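Local coordinates for protein putative aldo/keto reductase (Salmonella enterica subsp. enterica serovar Typhimurium, PDB 4R9O) that probably acts as an NADP-dependent oxidoreductase of the aldo/keto reductase family, built on a TIM barrel, at residues C[107-112]-C[140-145]; C[147-152]-C[156-161]; C[234-239]-C[246-251]; C[252-257]-C[277-282]. One frame throughout, in Å; residues are numbered along the deposited sequence.

Contact 1: residues C[107-112]-C[140-145]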
loop_
_atom_site.group_PDB
_atom_site.type_symbol
_atom_site.label_atom_id
_atom_site.label_comp_id
_atom_site.label_asym_id
_atom_site.label_seq_id
_atom_site.Cartn_x
_atom_site.Cartn_y
_atom_site.Cartn_z
ATOM N N ARG C 107 -34.851 9.648 -13.262
ATOM C CA ARG C 107 -36.130 9.863 -12.600
ATOM C C ARG C 107 -35.950 9.965 -11.074
ATOM O O ARG C 107 -36.625 10.764 -10.416
ATOM C CB ARG C 107 -37.139 8.765 -12.972
ATOM C CG ARG C 107 -38.479 8.942 -12.258
ATOM C CD ARG C 107 -39.584 7.977 -12.703
ATOM N NE ARG C 107 -40.441 7.613 -11.568
ATOM C CZ ARG C 107 -41.760 7.777 -11.530
ATOM N NH1 ARG C 107 -42.446 7.420 -10.447
ATOM N NH2 ARG C 107 -42.395 8.313 -12.564
ATOM N N HIS C 108 -35.018 9.200 -10.515
ATOM C CA HIS C 108 -34.707 9.322 -9.090
ATOM C C HIS C 108 -34.165 10.713 -8.716
ATOM O O HIS C 108 -34.509 11.268 -7.671
ATOM C CB HIS C 108 -33.695 8.256 -8.667
ATOM C CG HIS C 108 -33.270 8.370 -7.234
ATOM N ND1 HIS C 108 -34.041 7.908 -6.190
ATOM C CD2 HIS C 108 -32.156 8.903 -6.675
ATOM C CE1 HIS C 108 -33.423 8.152 -5.047
ATOM N NE2 HIS C 108 -32.276 8.753 -5.314
ATOM N N ILE C 109 -33.308 11.268 -9.561
ATOM C CA ILE C 109 -32.773 12.596 -9.305
ATOM C C ILE C 109 -33.919 13.612 -9.299
ATOM O O ILE C 109 -34.028 14.448 -8.398
ATOM C CB ILE C 109 -31.703 12.982 -10.354
ATOM C CG1 ILE C 109 -30.487 12.050 -10.214
ATOM C CG2 ILE C 109 -31.320 14.449 -10.195
ATOM C CD1 ILE C 109 -29.415 12.176 -11.346
ATOM N N ILE C 110 -34.793 13.509 -10.293
ATOM C CA ILE C 110 -35.916 14.423 -10.392
ATOM C C ILE C 110 -36.849 14.262 -9.193
ATOM O O ILE C 110 -37.240 15.247 -8.577
ATOM C CB ILE C 110 -36.697 14.206 -11.703
ATOM C CG1 ILE C 110 -35.810 14.577 -12.899
ATOM C CG2 ILE C 110 -38.009 14.994 -11.694
ATOM C CD1 ILE C 110 -36.491 14.451 -14.237
ATOM N N LEU C 111 -37.182 13.020 -8.856
ATOM C CA LEU C 111 -38.105 12.757 -7.758
ATOM C C LEU C 111 -37.490 13.148 -6.412
ATOM O O LEU C 111 -38.193 13.631 -5.531
ATOM C CB LEU C 111 -38.532 11.292 -7.746
ATOM C CG LEU C 111 -39.417 10.846 -8.924
ATOM C CD1 LEU C 111 -39.827 9.383 -8.781
ATOM C CD2 LEU C 111 -40.642 11.745 -9.123
ATOM N N SER C 112 -36.181 12.958 -6.261
ATOM C CA SER C 112 -35.490 13.384 -5.036
ATOM C C SER C 112 -35.540 14.895 -4.823
ATOM O O SER C 112 -35.832 15.366 -3.725
ATOM C CB SER C 112 -34.035 12.931 -5.059
ATOM O OG SER C 112 -33.963 11.521 -5.029
ATOM N N ASP C 140 -25.119 11.369 -19.131
ATOM C CA ASP C 140 -26.223 11.823 -19.988
ATOM C C ASP C 140 -27.536 11.867 -19.218
ATOM O O ASP C 140 -28.356 12.758 -19.411
ATOM C CB ASP C 140 -26.414 10.901 -21.199
ATOM C CG ASP C 140 -25.370 11.105 -22.284
ATOM O OD1 ASP C 140 -24.611 12.099 -22.233
ATOM O OD2 ASP C 140 -25.329 10.257 -23.207
ATOM N N ASP C 141 -27.735 10.861 -18.376
ATOM C CA ASP C 141 -28.945 10.740 -17.576
ATOM C C ASP C 141 -29.020 11.825 -16.511
ATOM O O ASP C 141 -30.078 12.434 -16.310
ATOM C CB ASP C 141 -29.007 9.367 -16.923
ATOM C CG ASP C 141 -29.390 8.276 -17.900
ATOM O OD1 ASP C 141 -29.804 8.593 -19.043
ATOM O OD2 ASP C 141 -29.283 7.094 -17.511
ATOM N N VAL C 142 -27.899 12.060 -15.831
ATOM C CA VAL C 142 -27.810 13.130 -14.844
ATOM C C VAL C 142 -28.057 14.477 -15.520
ATOM O O VAL C 142 -28.822 15.295 -15.013
ATOM C CB VAL C 142 -26.434 13.135 -14.135
ATOM C CG1 VAL C 142 -26.329 14.304 -13.128
ATOM C CG2 VAL C 142 -26.197 11.792 -13.450
ATOM N N ALA C 143 -27.424 14.687 -16.675
ATOM C CA ALA C 143 -27.618 15.913 -17.443
ATOM C C ALA C 143 -29.086 16.120 -17.814
ATOM O O ALA C 143 -29.581 17.234 -17.734
ATOM C CB ALA C 143 -26.761 15.904 -18.708
ATOM N N GLU C 144 -29.776 15.066 -18.236
ATOM C CA GLU C 144 -31.203 15.198 -18.543
ATOM C C GLU C 144 -31.959 15.683 -17.308
ATOM O O GLU C 144 -32.752 16.616 -17.390
ATOM C CB GLU C 144 -31.803 13.878 -19.034
ATOM C CG GLU C 144 -31.393 13.466 -20.447
ATOM C CD GLU C 144 -32.041 12.161 -20.890
ATOM O OE1 GLU C 144 -31.352 11.356 -21.553
ATOM O OE2 GLU C 144 -33.236 11.941 -20.588
ATOM N N ALA C 145 -31.698 15.059 -16.163
ATOM C CA ALA C 145 -32.376 15.441 -14.930
ATOM C C ALA C 145 -32.080 16.898 -14.583
ATOM O O ALA C 145 -33.003 17.686 -14.334
ATOM C CB ALA C 145 -31.973 14.519 -13.782
#

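Contact 2: residues C[147-152]-C[156-161]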
loop_
_atom_site.group_PDB
_atom_site.type_symbol
_atom_site.label_atom_id
_atom_site.label_comp_id
_atom_site.label_asym_id
_atom_site.label_seq_id
_atom_site.Cartn_x
_atom_site.Cartn_y
_atom_site.Cartn_z
ATOM N N GLN C 147 -31.032 19.284 -16.530
ATOM C CA GLN C 147 -31.698 20.110 -17.544
ATOM C C GLN C 147 -33.160 20.364 -17.207
ATOM O O GLN C 147 -33.653 21.493 -17.308
ATOM C CB GLN C 147 -31.632 19.463 -18.934
ATOM C CG GLN C 147 -30.268 19.465 -19.610
ATOM C CD GLN C 147 -29.303 20.421 -18.961
ATOM O OE1 GLN C 147 -28.510 20.033 -18.101
ATOM N NE2 GLN C 147 -29.365 21.684 -19.363
ATOM N N HIS C 148 -33.866 19.303 -16.843
ATOM C CA HIS C 148 -35.278 19.440 -16.559
ATOM C C HIS C 148 -35.504 20.324 -15.335
ATOM O O HIS C 148 -36.358 21.198 -15.340
ATOM C CB HIS C 148 -35.923 18.076 -16.347
ATOM C CG HIS C 148 -37.354 18.163 -15.918
ATOM N ND1 HIS C 148 -37.757 17.923 -14.623
ATOM C CD2 HIS C 148 -38.469 18.497 -16.605
ATOM C CE1 HIS C 148 -39.066 18.084 -14.535
ATOM N NE2 HIS C 148 -39.521 18.433 -15.725
ATOM N N LEU C 149 -34.734 20.078 -14.287
ATOM C CA LEU C 149 -34.868 20.818 -13.032
ATOM C C LEU C 149 -34.513 22.300 -13.221
ATOM O O LEU C 149 -35.110 23.190 -12.601
ATOM C CB LEU C 149 -33.974 20.189 -11.955
ATOM C CG LEU C 149 -34.501 18.997 -11.149
ATOM C CD1 LEU C 149 -35.172 17.969 -12.019
ATOM C CD2 LEU C 149 -33.385 18.333 -10.360
ATOM N N HIS C 150 -33.531 22.556 -14.079
ATOM C CA HIS C 150 -33.127 23.922 -14.387
ATOM C C HIS C 150 -34.177 24.630 -15.246
ATOM O O HIS C 150 -34.504 25.796 -15.006
ATOM C CB HIS C 150 -31.768 23.925 -15.093
ATOM C CG HIS C 150 -31.211 25.295 -15.327
ATOM N ND1 HIS C 150 -30.581 26.020 -14.338
ATOM C CD2 HIS C 150 -31.191 26.075 -16.435
ATOM C CE1 HIS C 150 -30.192 27.185 -14.830
ATOM N NE2 HIS C 150 -30.546 27.242 -16.098
ATOM N N GLN C 151 -34.711 23.915 -16.234
ATOM C CA GLN C 151 -35.736 24.458 -17.129
ATOM C C GLN C 151 -36.987 24.942 -16.388
ATOM O O GLN C 151 -37.632 25.880 -16.826
ATOM C CB GLN C 151 -36.147 23.413 -18.181
ATOM C CG GLN C 151 -37.377 22.588 -17.783
ATOM C CD GLN C 151 -38.276 22.209 -18.939
ATOM O OE1 GLN C 151 -38.887 23.070 -19.575
ATOM N NE2 GLN C 151 -38.378 20.907 -19.206
ATOM N N SER C 152 -37.318 24.306 -15.268
ATOM C CA SER C 152 -38.571 24.586 -14.570
ATOM C C SER C 152 -38.407 25.582 -13.426
ATOM O O SER C 152 -39.384 25.988 -12.806
ATOM C CB SER C 152 -39.169 23.289 -14.031
ATOM O OG SER C 152 -38.288 22.702 -13.090
ATOM N N ARG C 156 -31.580 26.083 -9.218
ATOM C CA ARG C 156 -30.836 27.174 -9.838
ATOM C C ARG C 156 -29.415 26.811 -10.300
ATOM O O ARG C 156 -28.958 27.300 -11.333
ATOM C CB ARG C 156 -30.772 28.355 -8.878
ATOM C CG ARG C 156 -32.140 29.009 -8.677
ATOM C CD ARG C 156 -32.086 30.305 -7.878
ATOM N NE ARG C 156 -33.426 30.892 -7.793
ATOM C CZ ARG C 156 -33.738 32.000 -7.125
ATOM N NH1 ARG C 156 -34.993 32.429 -7.121
ATOM N NH2 ARG C 156 -32.807 32.678 -6.462
ATOM N N HIS C 157 -28.711 25.990 -9.525
ATOM C CA HIS C 157 -27.324 25.626 -9.835
ATOM C C HIS C 157 -27.081 24.181 -9.443
ATOM O O HIS C 157 -27.860 23.597 -8.694
ATOM C CB HIS C 157 -26.337 26.537 -9.103
ATOM C CG HIS C 157 -26.577 28.001 -9.335
ATOM N ND1 HIS C 157 -26.043 28.677 -10.405
ATOM C CD2 HIS C 157 -27.307 28.905 -8.636
ATOM C CE1 HIS C 157 -26.424 29.946 -10.357
ATOM N NE2 HIS C 157 -27.195 30.106 -9.297
ATOM N N PHE C 158 -25.980 23.621 -9.927
ATOM C CA PHE C 158 -25.703 22.199 -9.764
ATOM C C PHE C 158 -24.235 21.968 -9.432
ATOM O O PHE C 158 -23.369 22.726 -9.859
ATOM C CB PHE C 158 -26.084 21.421 -11.034
ATOM C CG PHE C 158 -27.534 21.572 -11.421
ATOM C CD1 PHE C 158 -28.492 20.723 -10.909
ATOM C CD2 PHE C 158 -27.932 22.565 -12.308
ATOM C CE1 PHE C 158 -29.832 20.860 -11.255
ATOM C CE2 PHE C 158 -29.266 22.711 -12.665
ATOM C CZ PHE C 158 -30.222 21.860 -12.128
ATOM N N GLY C 159 -23.967 20.908 -8.676
ATOM C CA GLY C 159 -22.606 20.560 -8.329
ATOM C C GLY C 159 -22.516 19.101 -7.961
ATOM O O GLY C 159 -23.471 18.348 -8.140
ATOM N N VAL C 160 -21.361 18.709 -7.443
ATOM C CA VAL C 160 -21.121 17.340 -7.023
ATOM C C VAL C 160 -20.434 17.326 -5.673
ATOM O O VAL C 160 -20.062 18.383 -5.136
ATOM C CB VAL C 160 -20.238 16.569 -8.031
ATOM C CG1 VAL C 160 -20.917 16.498 -9.387
ATOM C CG2 VAL C 160 -18.856 17.235 -8.137
ATOM N N SER C 161 -20.260 16.120 -5.137
ATOM C CA SER C 161 -19.598 15.919 -3.860
ATOM C C SER C 161 -18.748 14.650 -3.931
ATOM O O SER C 161 -19.215 13.613 -4.415
ATOM C CB SER C 161 -20.625 15.834 -2.727
ATOM O OG SER C 161 -19.999 15.605 -1.474
#

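Contact 3: residues C[234-239]-C[246-251]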
loop_
_atom_site.group_PDB
_atom_site.type_symbol
_atom_site.label_atom_id
_atom_site.label_comp_id
_atom_site.label_asym_id
_atom_site.label_seq_id
_atom_site.Cartn_x
_atom_site.Cartn_y
_atom_site.Cartn_z
ATOM N N SER C 234 -3.020 24.143 20.187
ATOM C CA SER C 234 -3.209 25.084 21.294
ATOM C C SER C 234 -2.012 26.016 21.434
ATOM O O SER C 234 -2.159 27.159 21.861
ATOM C CB SER C 234 -3.439 24.348 22.614
ATOM O OG SER C 234 -4.686 23.683 22.610
ATOM N N VAL C 235 -0.832 25.516 21.079
ATOM C CA VAL C 235 0.382 26.329 21.102
ATOM C C VAL C 235 0.317 27.415 20.030
ATOM O O VAL C 235 0.651 28.579 20.265
ATOM C CB VAL C 235 1.644 25.468 20.879
ATOM C CG1 VAL C 235 2.892 26.343 20.880
ATOM C CG2 VAL C 235 1.742 24.384 21.944
ATOM N N ILE C 236 -0.112 27.021 18.839
ATOM C CA ILE C 236 -0.247 27.963 17.742
ATOM C C ILE C 236 -1.415 28.920 17.979
ATOM O O ILE C 236 -1.351 30.097 17.602
ATOM C CB ILE C 236 -0.391 27.214 16.408
ATOM C CG1 ILE C 236 0.966 26.602 16.055
ATOM C CG2 ILE C 236 -0.881 28.132 15.308
ATOM C CD1 ILE C 236 0.965 25.730 14.863
ATOM N N ALA C 237 -2.458 28.432 18.639
ATOM C CA ALA C 237 -3.561 29.298 19.051
ATOM C C ALA C 237 -3.039 30.425 19.935
ATOM O O ALA C 237 -3.304 31.601 19.670
ATOM C CB ALA C 237 -4.631 28.507 19.774
ATOM N N GLN C 238 -2.286 30.066 20.972
ATOM C CA GLN C 238 -1.702 31.063 21.876
ATOM C C GLN C 238 -0.852 32.077 21.123
ATOM O O GLN C 238 -0.943 33.277 21.374
ATOM C CB GLN C 238 -0.862 30.391 22.963
ATOM C CG GLN C 238 -1.673 29.570 23.953
ATOM C CD GLN C 238 -0.805 28.872 24.990
ATOM O OE1 GLN C 238 0.376 28.602 24.753
ATOM N NE2 GLN C 238 -1.387 28.582 26.152
ATOM N N GLU C 239 -0.039 31.592 20.189
ATOM C CA GLU C 239 0.782 32.469 19.355
ATOM C C GLU C 239 -0.067 33.476 18.585
ATOM O O GLU C 239 0.366 34.594 18.337
ATOM C CB GLU C 239 1.611 31.648 18.364
ATOM C CG GLU C 239 2.684 30.785 18.998
ATOM C CD GLU C 239 3.424 29.942 17.974
ATOM O OE1 GLU C 239 4.341 29.197 18.375
ATOM O OE2 GLU C 239 3.086 30.024 16.773
ATOM N N GLU C 246 -10.395 25.484 17.298
ATOM C CA GLU C 246 -11.282 25.400 16.134
ATOM C C GLU C 246 -10.979 26.529 15.171
ATOM O O GLU C 246 -10.985 26.344 13.959
ATOM C CB GLU C 246 -12.763 25.467 16.534
ATOM C CG GLU C 246 -13.253 24.334 17.408
ATOM C CD GLU C 246 -13.221 24.689 18.884
ATOM O OE1 GLU C 246 -12.171 25.173 19.361
ATOM O OE2 GLU C 246 -14.250 24.486 19.566
ATOM N N GLN C 247 -10.731 27.713 15.727
ATOM C CA GLN C 247 -10.363 28.870 14.921
ATOM C C GLN C 247 -9.109 28.627 14.113
ATOM O O GLN C 247 -9.016 29.038 12.961
ATOM C CB GLN C 247 -10.155 30.089 15.806
ATOM C CG GLN C 247 -11.429 30.709 16.213
ATOM C CD GLN C 247 -11.255 31.693 17.332
ATOM O OE1 GLN C 247 -12.128 31.830 18.186
ATOM N NE2 GLN C 247 -10.119 32.389 17.340
ATOM N N VAL C 248 -8.134 27.984 14.741
ATOM C CA VAL C 248 -6.864 27.708 14.084
ATOM C C VAL C 248 -7.079 26.729 12.927
ATOM O O VAL C 248 -6.613 26.966 11.822
ATOM C CB VAL C 248 -5.825 27.152 15.081
ATOM C CG1 VAL C 248 -4.497 26.854 14.374
ATOM C CG2 VAL C 248 -5.618 28.144 16.227
ATOM N N VAL C 249 -7.811 25.648 13.178
ATOM C CA VAL C 249 -8.101 24.663 12.133
ATOM C C VAL C 249 -8.866 25.290 10.961
ATOM O O VAL C 249 -8.521 25.066 9.807
ATOM C CB VAL C 249 -8.910 23.477 12.683
ATOM C CG1 VAL C 249 -9.342 22.543 11.550
ATOM C CG2 VAL C 249 -8.102 22.728 13.739
ATOM N N TYR C 250 -9.905 26.072 11.246
ATOM C CA TYR C 250 -10.651 26.737 10.170
ATOM C C TYR C 250 -9.742 27.681 9.365
ATOM O O TYR C 250 -9.833 27.753 8.135
ATOM C CB TYR C 250 -11.856 27.506 10.734
ATOM C CG TYR C 250 -13.010 26.612 11.167
ATOM C CD1 TYR C 250 -13.473 25.589 10.344
ATOM C CD2 TYR C 250 -13.628 26.788 12.399
ATOM C CE1 TYR C 250 -14.530 24.766 10.744
ATOM C CE2 TYR C 250 -14.673 25.975 12.809
ATOM C CZ TYR C 250 -15.123 24.967 11.981
ATOM O OH TYR C 250 -16.166 24.170 12.402
ATOM N N ALA C 251 -8.870 28.403 10.066
ATOM C CA ALA C 251 -7.946 29.335 9.429
ATOM C C ALA C 251 -6.998 28.572 8.511
ATOM O O ALA C 251 -6.658 29.033 7.423
ATOM C CB ALA C 251 -7.167 30.129 10.485
#

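Contact 4: residues C[252-257]-C[277-282]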
loop_
_atom_site.group_PDB
_atom_site.type_symbol
_atom_site.label_atom_id
_atom_site.label_comp_id
_atom_site.label_asym_id
_atom_site.label_seq_id
_atom_site.Cartn_x
_atom_site.Cartn_y
_atom_site.Cartn_z
ATOM N N TRP C 252 -6.610 27.378 8.952
ATOM C CA TRP C 252 -5.717 26.500 8.203
ATOM C C TRP C 252 -6.336 26.072 6.873
ATOM O O TRP C 252 -5.658 26.016 5.840
ATOM C CB TRP C 252 -5.384 25.270 9.053
ATOM C CG TRP C 252 -4.366 24.333 8.464
ATOM C CD1 TRP C 252 -3.017 24.354 8.677
ATOM C CD2 TRP C 252 -4.616 23.223 7.589
ATOM N NE1 TRP C 252 -2.410 23.340 7.978
ATOM C CE2 TRP C 252 -3.369 22.628 7.300
ATOM C CE3 TRP C 252 -5.772 22.688 7.001
ATOM C CZ2 TRP C 252 -3.243 21.516 6.467
ATOM C CZ3 TRP C 252 -5.646 21.576 6.167
ATOM C CH2 TRP C 252 -4.388 21.008 5.907
ATOM N N ILE C 253 -7.627 25.753 6.921
ATOM C CA ILE C 253 -8.396 25.363 5.745
ATOM C C ILE C 253 -8.604 26.546 4.793
ATOM O O ILE C 253 -8.443 26.419 3.576
ATOM C CB ILE C 253 -9.769 24.792 6.169
ATOM C CG1 ILE C 253 -9.594 23.427 6.840
ATOM C CG2 ILE C 253 -10.720 24.693 4.982
ATOM C CD1 ILE C 253 -10.883 22.873 7.415
ATOM N N LEU C 254 -8.962 27.698 5.356
ATOM C CA LEU C 254 -9.168 28.912 4.568
ATOM C C LEU C 254 -7.916 29.350 3.810
ATOM O O LEU C 254 -8.011 30.026 2.788
ATOM C CB LEU C 254 -9.618 30.072 5.467
ATOM C CG LEU C 254 -11.003 30.019 6.115
ATOM C CD1 LEU C 254 -11.218 31.289 6.933
ATOM C CD2 LEU C 254 -12.096 29.859 5.066
ATOM N N ARG C 255 -6.750 28.990 4.343
ATOM C CA ARG C 255 -5.465 29.393 3.767
ATOM C C ARG C 255 -5.202 28.703 2.419
ATOM O O ARG C 255 -4.405 29.183 1.614
ATOM C CB ARG C 255 -4.335 29.093 4.765
ATOM C CG ARG C 255 -2.921 29.494 4.318
ATOM C CD ARG C 255 -2.842 30.969 3.963
ATOM N NE ARG C 255 -1.520 31.347 3.459
ATOM C CZ ARG C 255 -1.130 31.187 2.196
ATOM N NH1 ARG C 255 0.085 31.578 1.824
ATOM N NH2 ARG C 255 -1.952 30.639 1.302
ATOM N N LEU C 256 -5.882 27.584 2.173
ATOM C CA LEU C 256 -5.707 26.842 0.924
ATOM C C LEU C 256 -6.068 27.693 -0.290
ATOM O O LEU C 256 -7.069 28.403 -0.279
ATOM C CB LEU C 256 -6.552 25.568 0.930
ATOM C CG LEU C 256 -6.159 24.503 1.964
ATOM C CD1 LEU C 256 -7.085 23.290 1.877
ATOM C CD2 LEU C 256 -4.713 24.081 1.763
ATOM N N PRO C 257 -5.254 27.611 -1.357
ATOM C CA PRO C 257 -5.482 28.437 -2.552
ATOM C C PRO C 257 -6.695 28.009 -3.407
ATOM O O PRO C 257 -7.051 28.738 -4.332
ATOM C CB PRO C 257 -4.173 28.288 -3.331
ATOM C CG PRO C 257 -3.624 26.977 -2.889
ATOM C CD PRO C 257 -4.017 26.814 -1.455
ATOM N N GLU C 277 -14.671 33.720 13.551
ATOM C CA GLU C 277 -13.522 34.533 13.931
ATOM C C GLU C 277 -12.238 34.113 13.202
ATOM O O GLU C 277 -11.242 34.838 13.227
ATOM C CB GLU C 277 -13.314 34.471 15.447
ATOM C CG GLU C 277 -14.462 35.088 16.244
ATOM C CD GLU C 277 -14.230 35.061 17.745
ATOM O OE1 GLU C 277 -15.093 35.580 18.488
ATOM O OE2 GLU C 277 -13.193 34.521 18.184
ATOM N N ALA C 278 -12.261 32.952 12.547
ATOM C CA ALA C 278 -11.094 32.488 11.800
ATOM C C ALA C 278 -10.777 33.390 10.607
ATOM O O ALA C 278 -9.624 33.478 10.193
ATOM C CB ALA C 278 -11.293 31.052 11.339
ATOM N N GLU C 279 -11.792 34.062 10.067
ATOM C CA GLU C 279 -11.609 34.992 8.948
ATOM C C GLU C 279 -10.572 36.088 9.228
ATOM O O GLU C 279 -9.988 36.639 8.292
ATOM C CB GLU C 279 -12.943 35.656 8.566
ATOM C CG GLU C 279 -13.884 34.782 7.728
ATOM C CD GLU C 279 -14.673 35.573 6.677
ATOM O OE1 GLU C 279 -14.044 36.237 5.820
ATOM O OE2 GLU C 279 -15.922 35.523 6.702
ATOM N N THR C 280 -10.348 36.407 10.502
ATOM C CA THR C 280 -9.446 37.503 10.867
ATOM C C THR C 280 -8.072 37.034 11.373
ATOM O O THR C 280 -7.226 37.852 11.741
ATOM C CB THR C 280 -10.085 38.405 11.944
ATOM O OG1 THR C 280 -10.279 37.657 13.152
ATOM C CG2 THR C 280 -11.421 38.944 11.460
ATOM N N LEU C 281 -7.859 35.722 11.388
ATOM C CA LEU C 281 -6.618 35.133 11.880
ATOM C C LEU C 281 -5.485 35.182 10.845
ATOM O O LEU C 281 -5.680 34.826 9.682
ATOM C CB LEU C 281 -6.862 33.682 12.298
ATOM C CG LEU C 281 -6.888 33.357 13.788
ATOM C CD1 LEU C 281 -7.910 34.214 14.508
ATOM C CD2 LEU C 281 -7.183 31.875 13.997
ATOM N N SER C 282 -4.304 35.603 11.292
ATOM C CA SER C 282 -3.129 35.724 10.430
ATOM C C SER C 282 -2.248 34.480 10.494
ATOM O O SER C 282 -1.182 34.503 11.102
ATOM C CB SER C 282 -2.297 36.951 10.826
ATOM O OG SER C 282 -3.111 38.091 11.010
#

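Contact 1: residues C[107-112]-C[140-145]
Ile-109 meets Ala-145 and Val-142 with two different branches because its CG2 stands anti to the backbone N while CG1 lies beside that nitrogen (chi1 -65°). CG2 is thereby turned to Ala-145, and the extended second torsion carries CD1 on to Val-142. The contact joins helices 106-119 and 139-151, neighbours in the outer layer of the TIM barrel. Over these short segments the axes come within 8.9 Å, and the N-to-C directions differ by 32°.

Ala-145 offers a single methyl, which lets the helices come close. Its CA is 5.8 Å from the CA of Ile-110. Two isoleucines share that methyl: Ile-109 CG2 lies 3.6 Å from Ala-145 CB, and Ile-110 CG1 lies 3.9 Å from the same CB. The CB of Ile-110 does not point at the other helix, but CG1, beside the backbone N (chi1 -66°), comes against Ala-145. All four touching residues are buried, and no hydrogen bond crosses the interface.

Ile-109 also packs on Cys-87 of strand 82-90, which ties the helix pair to the barrel wall. At the start of the second segment, Asp-140 forms salt bridges with Arg-174 and with Arg-206 of the second subunit. The side chains of Ile-109 and Val-142 cross at about a right angle, with Ile-109 CD1 3.9 Å from Val-142 CG2.

Contact 2: residues C[147-152]-C[156-161]
His-150 and Arg-156 mark the closest backbone approach, with their CA atoms 6.0 Å apart. His-150 lies near the end of helix 139-151. At Arg-156 the chain turns a corner and then runs on as extended strand, leading away from the helix. The contact is therefore confined to the near end of the strand segment.

Phe-158 is the strand residue that reaches the helix. It presents its ring edge to the helix, not a face. His-150 CB lies 3.7 Å from Phe-158 CE2, and Leu-149 CB lies 4.1 Å from Phe-158 CZ. The backbone N of His-150 is also at this edge, in the plane of the ring. Such an approach puts the outer C-H groups of Phe-158 against the helix.

These segments close a beta-alpha-beta unit of the barrel, made of strand 125-130, helix 139-151 and strand 155-161. Phe-158 stacks with Phe-146 one helical turn before His-150, and its ring also meets Phe-177. The side chain of Arg-156 sets out away from the helix, and its guanidinium group makes a cation-pi contact with Tyr-124.

His-150 has CG anti to the backbone N (chi1 -174°), which swings its ring toward the turn at Arg-156. Arg-156 O lies in the plane of that ring, at its edge. It is 3.6 Å from His-150 ND1, too far for a hydrogen bond. ND1 is buried by the contact and has no polar partner in the model.

Contact 3: residues C[234-239]-C[246-251]
Within segments 234-239 and 246-251 the backbones are nearest at Ala-237 and Val-248, whose CA atoms are 6.2 Å apart. Helices 227-240 and 245-254 follow one another in the chain, joined by a short loop, and both belong to the outer layer of the TIM barrel. Helix 245-254 is the one that leads into barrel strand 261-264.

The interface is small and wholly apolar. Val-248 carries one whole side of it, and its CB points toward segment 234-239. Its two methyls take separate partners. CG1 stands anti to the backbone N (chi1 180°) and meets Ile-236, while CG2 lies beside that nitrogen and meets Ala-237. Ile-236 answers with its short branch: Ile-236 CG2 is 3.9 Å from Val-248 CG1. The two side chains cross at about a right angle. All three residues are buried, and no hydrogen bond links the segments.

Ile-236 also packs on Ile-291 and Arg-290 of helix 285-296, so that helix takes part in the same cluster. Arg-290 in turn forms a salt bridge with Glu-239, which is further held by Gln-287. Val-248 touches Leu-233, and its side chain is about 8 Å from that of Leu-220, a probable NADP(+)-binding residue.

Ala-237 lies at the close point of the contact. With nothing beyond CB on Ala-237, Val-248 CG2 rests against the backbone. Val-248 CG2 is 3.7 Å from Ala-237 CA, and equally 3.7 Å from Ala-237 CB.

Contact 4: residues C[252-257]-C[277-282]
The carbonyl oxygen of Glu-277 is held twice by Thr-280. Thr-280 OG1 donates to Glu-277 O at 3.0 Å, and Thr-280 N donates to Glu-277 O at 3.3 Å. Both donors come from the same face of the carbonyl plane, and OG1 is tilted 21° from that plane. The next bond is Leu-281 N to Ala-278 O, at 3.1 Å. Together these bonds fix the 3-10 turn 277-280, which gives Leu-254 a backbone surface to pack on.

Leu-254 alone brings helix 245-254 to this turn. Its CG lies anti to the carbonyl carbon (chi1 -68°) and the second torsion is extended, so CD1 reaches farthest toward the turn. CD1 of Leu-254 is 4.2 Å from Ala-278 O and also 4.2 Å from Glu-279 N. It thus covers the peptide between Ala-278 and Glu-279. The side chains touch more loosely, with Leu-254 CD1 4.4 Å from Ala-278 CB. Glu-279 starts out away from the helix, yet its CG lies 4.5 Å from Leu-254 CD1.

The acid end of Glu-279 is engaged outside the contact. OE1 forms a salt bridge with Arg-19, and OE2 accepts a hydrogen bond from Gln-6 N. The contact belongs to the periphery of the TIM barrel. It joins the C-terminal end of helix 245-254 to the loop between helices 269-276 and 285-296, and Leu-254 and Glu-279 both pack on Phe-20 of strand 16-23.

How the contacts relate
The four contacts form two pairs on opposite sides of the centre of the chain. Contacts 1 and 2 share helix 139-151, and their centres are 9 Å apart. They touch where Ile-110 CG1 meets Leu-149 CD1 at 3.6 Å. Contacts 3 and 4 share helix 245-254, with centres 10 Å apart, and meet through Tyr-250 CB and Ala-278 CB at 3.6 Å. Between the pairs the nearest atoms, those of contacts 2 and 4, are about 15 Å apart. Contact 2 itself lies away from the cofactor site, though its strand ends at Ser-161, a likely NADP(+)-binding residue. In contact 4 the Leu-254 side chain is about 8 Å from that of Cys-214, another likely one.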